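Local atomic coordinates of 3-oxoacyl-(acyl-carrier protein) synthase II (Thermus thermophilus, PDB entry 1J3N), a protein that probably catalyses the decarboxylating condensation of an acyl chain with malonyl-acyl-carrier protein that elongates fatty acids. Residues I36-I48 against I197-N210. Residues are numbered along the deposited sequence; the frame is centred on the assembly and turned at random.
Sequences ITRFDASALPVRI and IGAFAVMRALSTRN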
# COMPACT_ATOMS: atom_id res chain seq x y z
N ILE A 36 -25.27 -14.39 8.17
CA ILE A 36 -24.33 -14.72 7.10
C ILE A 36 -24.83 -15.82 6.17
O ILE A 36 -25.25 -16.89 6.62
CB ILE A 36 -22.96 -15.13 7.70
CG1 ILE A 36 -22.36 -13.94 8.46
CG2 ILE A 36 -21.99 -15.57 6.59
CD1 ILE A 36 -21.19 -14.32 9.37
N THR A 37 -24.79 -15.54 4.88
CA THR A 37 -25.22 -16.51 3.87
C THR A 37 -24.05 -16.92 2.98
O THR A 37 -24.11 -17.95 2.32
CB THR A 37 -26.33 -15.94 2.98
OG1 THR A 37 -25.80 -14.85 2.21
CG2 THR A 37 -27.50 -15.45 3.81
N ARG A 38 -22.99 -16.10 2.96
CA ARG A 38 -21.81 -16.38 2.14
C ARG A 38 -21.23 -17.77 2.42
O ARG A 38 -20.74 -18.44 1.51
CB ARG A 38 -20.74 -15.31 2.39
CG ARG A 38 -19.48 -15.46 1.53
CD ARG A 38 -19.81 -15.42 0.04
NE ARG A 38 -20.64 -14.26 -0.31
CZ ARG A 38 -20.27 -12.99 -0.14
NH1 ARG A 38 -19.08 -12.69 0.37
NH2 ARG A 38 -21.10 -12.02 -0.47
N PHE A 39 -21.27 -18.18 3.68
CA PHE A 39 -20.80 -19.50 4.09
C PHE A 39 -21.53 -19.85 5.38
O PHE A 39 -22.22 -19.00 5.95
CB PHE A 39 -19.28 -19.53 4.33
CG PHE A 39 -18.81 -18.58 5.40
CD1 PHE A 39 -18.56 -17.24 5.10
CD2 PHE A 39 -18.63 -19.01 6.71
CE1 PHE A 39 -18.16 -16.35 6.09
CE2 PHE A 39 -18.22 -18.13 7.71
CZ PHE A 39 -17.99 -16.79 7.39
N ASP A 40 -21.38 -21.09 5.84
CA ASP A 40 -22.03 -21.52 7.07
C ASP A 40 -21.22 -21.08 8.29
O ASP A 40 -20.18 -21.66 8.61
CB ASP A 40 -22.21 -23.03 7.08
CG ASP A 40 -22.69 -23.56 8.42
OD1 ASP A 40 -23.23 -22.76 9.21
OD2 ASP A 40 -22.53 -24.77 8.67
N ALA A 41 -21.70 -20.04 8.96
CA ALA A 41 -21.01 -19.52 10.13
C ALA A 41 -21.66 -19.98 11.43
O ALA A 41 -21.52 -19.32 12.46
CB ALA A 41 -20.97 -17.99 10.06
N SER A 42 -22.36 -21.11 11.40
CA SER A 42 -23.03 -21.62 12.59
C SER A 42 -22.07 -21.84 13.76
O SER A 42 -22.36 -21.45 14.89
CB SER A 42 -23.81 -22.92 12.29
OG SER A 42 -22.97 -24.06 12.25
N ALA A 43 -20.90 -22.42 13.51
CA ALA A 43 -19.94 -22.66 14.59
C ALA A 43 -19.30 -21.41 15.19
O ALA A 43 -18.77 -21.46 16.31
CB ALA A 43 -18.86 -23.62 14.11
N LEU A 44 -19.34 -20.28 14.48
CA LEU A 44 -18.73 -19.04 14.96
C LEU A 44 -19.56 -18.26 15.99
O LEU A 44 -20.77 -18.43 16.08
CB LEU A 44 -18.43 -18.11 13.79
CG LEU A 44 -17.45 -18.58 12.70
CD1 LEU A 44 -17.27 -17.47 11.68
CD2 LEU A 44 -16.13 -18.96 13.33
N PRO A 45 -18.90 -17.40 16.79
CA PRO A 45 -19.57 -16.58 17.81
C PRO A 45 -20.24 -15.36 17.18
O PRO A 45 -21.15 -14.77 17.76
CB PRO A 45 -18.43 -16.20 18.75
CG PRO A 45 -17.26 -16.11 17.84
CD PRO A 45 -17.44 -17.36 16.98
N VAL A 46 -19.75 -14.99 16.00
CA VAL A 46 -20.28 -13.86 15.23
C VAL A 46 -20.85 -14.48 13.97
O VAL A 46 -20.12 -15.09 13.19
CB VAL A 46 -19.16 -12.86 14.84
CG1 VAL A 46 -19.73 -11.74 13.98
CG2 VAL A 46 -18.53 -12.28 16.09
N ARG A 47 -22.15 -14.33 13.77
CA ARG A 47 -22.79 -14.96 12.62
C ARG A 47 -23.60 -14.00 11.76
O ARG A 47 -24.56 -14.41 11.09
CB ARG A 47 -23.66 -16.11 13.12
CG ARG A 47 -22.90 -17.07 14.04
CD ARG A 47 -23.75 -18.23 14.53
NE ARG A 47 -24.76 -17.82 15.52
CZ ARG A 47 -24.52 -17.68 16.82
NH1 ARG A 47 -23.31 -17.90 17.31
NH2 ARG A 47 -25.51 -17.32 17.63
N ILE A 48 -23.20 -12.73 11.77
CA ILE A 48 -23.87 -11.68 11.00
C ILE A 48 -22.83 -10.84 10.26
O ILE A 48 -21.68 -10.74 10.70
CB ILE A 48 -24.67 -10.73 11.92
CG1 ILE A 48 -23.73 -10.06 12.93
CG2 ILE A 48 -25.79 -11.50 12.62
CD1 ILE A 48 -24.37 -8.97 13.78
N ILE A 197 -13.54 -13.64 9.82
CA ILE A 197 -14.51 -13.33 10.85
C ILE A 197 -14.10 -14.07 12.11
O ILE A 197 -14.29 -13.59 13.22
CB ILE A 197 -15.94 -13.73 10.41
CG1 ILE A 197 -16.36 -12.86 9.22
CG2 ILE A 197 -16.92 -13.56 11.58
CD1 ILE A 197 -17.79 -13.03 8.78
N GLY A 198 -13.50 -15.24 11.92
CA GLY A 198 -13.04 -16.01 13.07
C GLY A 198 -11.94 -15.26 13.79
O GLY A 198 -11.95 -15.14 15.01
N ALA A 199 -10.99 -14.74 13.01
CA ALA A 199 -9.86 -13.99 13.55
C ALA A 199 -10.29 -12.73 14.31
O ALA A 199 -9.78 -12.45 15.40
CB ALA A 199 -8.91 -13.63 12.42
N PHE A 200 -11.20 -11.96 13.72
CA PHE A 200 -11.69 -10.74 14.36
C PHE A 200 -12.56 -11.09 15.56
O PHE A 200 -12.70 -10.29 16.49
CB PHE A 200 -12.48 -9.89 13.36
CG PHE A 200 -11.62 -9.06 12.45
CD1 PHE A 200 -10.97 -7.93 12.93
CD2 PHE A 200 -11.46 -9.42 11.11
CE1 PHE A 200 -10.17 -7.15 12.09
CE2 PHE A 200 -10.66 -8.64 10.26
CZ PHE A 200 -10.02 -7.51 10.75
N ALA A 201 -13.16 -12.28 15.54
CA ALA A 201 -14.00 -12.73 16.64
C ALA A 201 -13.14 -13.13 17.84
O ALA A 201 -13.44 -12.76 18.97
CB ALA A 201 -14.86 -13.91 16.20
N VAL A 202 -12.08 -13.89 17.59
CA VAL A 202 -11.20 -14.29 18.69
C VAL A 202 -10.53 -13.05 19.30
O VAL A 202 -10.08 -13.08 20.44
CB VAL A 202 -10.12 -15.29 18.25
CG1 VAL A 202 -10.77 -16.57 17.76
CG2 VAL A 202 -9.26 -14.68 17.15
N MET A 203 -10.46 -11.97 18.51
CA MET A 203 -9.87 -10.71 18.96
C MET A 203 -10.89 -9.90 19.75
O MET A 203 -10.56 -8.86 20.31
CB MET A 203 -9.43 -9.86 17.77
CG MET A 203 -8.15 -10.28 17.10
SD MET A 203 -7.77 -9.05 15.83
CE MET A 203 -6.94 -7.83 16.79
N ARG A 204 -12.13 -10.37 19.76
CA ARG A 204 -13.22 -9.70 20.48
C ARG A 204 -13.50 -8.30 19.93
O ARG A 204 -13.96 -7.42 20.65
CB ARG A 204 -12.90 -9.60 21.97
CG ARG A 204 -12.89 -10.95 22.70
CD ARG A 204 -14.25 -11.62 22.62
NE ARG A 204 -14.37 -12.77 23.51
CZ ARG A 204 -13.67 -13.90 23.41
NH1 ARG A 204 -12.77 -14.04 22.44
NH2 ARG A 204 -13.87 -14.89 24.27
N ALA A 205 -13.26 -8.11 18.64
CA ALA A 205 -13.47 -6.80 18.02
C ALA A 205 -14.84 -6.68 17.36
O ALA A 205 -15.24 -5.59 16.96
CB ALA A 205 -12.38 -6.53 16.99
N LEU A 206 -15.56 -7.79 17.25
CA LEU A 206 -16.87 -7.79 16.60
C LEU A 206 -18.08 -7.88 17.54
O LEU A 206 -18.02 -8.48 18.61
CB LEU A 206 -16.93 -8.94 15.59
CG LEU A 206 -15.82 -9.06 14.54
CD1 LEU A 206 -16.13 -10.22 13.60
CD2 LEU A 206 -15.71 -7.76 13.74
N SER A 207 -19.18 -7.28 17.10
CA SER A 207 -20.42 -7.31 17.86
C SER A 207 -20.95 -8.74 17.87
O SER A 207 -20.86 -9.44 16.87
CB SER A 207 -21.45 -6.38 17.21
OG SER A 207 -22.75 -6.59 17.74
N THR A 208 -21.50 -9.16 19.00
CA THR A 208 -22.04 -10.52 19.11
C THR A 208 -23.56 -10.52 19.17
O THR A 208 -24.16 -11.48 19.66
CB THR A 208 -21.51 -11.24 20.37
OG1 THR A 208 -21.78 -10.45 21.54
CG2 THR A 208 -20.01 -11.49 20.25
N ARG A 209 -24.19 -9.46 18.67
CA ARG A 209 -25.65 -9.37 18.69
C ARG A 209 -26.31 -10.14 17.55
O ARG A 209 -27.06 -9.59 16.75
CB ARG A 209 -26.07 -7.90 18.65
CG ARG A 209 -27.49 -7.65 19.07
CD ARG A 209 -27.68 -6.19 19.47
NE ARG A 209 -26.64 -5.76 20.41
CZ ARG A 209 -26.68 -4.63 21.10
NH1 ARG A 209 -27.71 -3.80 20.98
NH2 ARG A 209 -25.68 -4.32 21.92
N ASN A 210 -26.04 -11.44 17.48
CA ASN A 210 -26.59 -12.26 16.42
C ASN A 210 -28.12 -12.23 16.34
O ASN A 210 -28.69 -12.37 15.26
CB ASN A 210 -26.09 -13.70 16.58
CG ASN A 210 -24.58 -13.79 16.52
OD1 ASN A 210 -23.97 -13.31 15.57
ND2 ASN A 210 -23.98 -14.40 17.53
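The ND2 end of the Asn-210 amide lies over one face of the Arg-47 guanidinium, 3.2 Å above the plane and displaced from its centre, two donors in contact without a hydrogen bond, the planes turned 38° apart. At the guanidinium edge, in plane, Arg-47 NH1 donates to Leu-44 O (2.9 Å). The Phe-39 ring carries Ile-36 CG2 on one face and meets Ile-197 CD1 with its CZ edge (4.0 Å). Asn-210 bridges the backbone of 36-48 with both ends of its amide: ND2 gives a nearly straight bond to Pro-45 O (2.9 Å, 173°), and OD1 accepts from Arg-47 N (2.8 Å); each donor stands above the acceptor's carbonyl plane. An alanine here would remove both bonds and is likely to leave Pro-45 O and Arg-47 N without their mates and one guanidinium face less covered. Next to these two bonds, with CG1 anti to the backbone N (chi1 177°), Val-46 sends CG2 to Leu-206 CB (3.7 Å) and Ala-201 CB; Pro-45 CG also rests on Ala-201 CB (3.6 Å). Ile-197 CD1 meets Ile-36 CD1 tip to tip (3.7 Å), while its CG2 packs on Leu-44 CD1. Leu-44 also packs on Pro-124 of the second subunit. An apolar seam thus joins the loop between strands 33-35 and 48-50 to helix 194-202 and on to Leu-206; the Asn-210 amide adds two hydrogen bonds at the far end, although buried Val-46 O has no partner in the model.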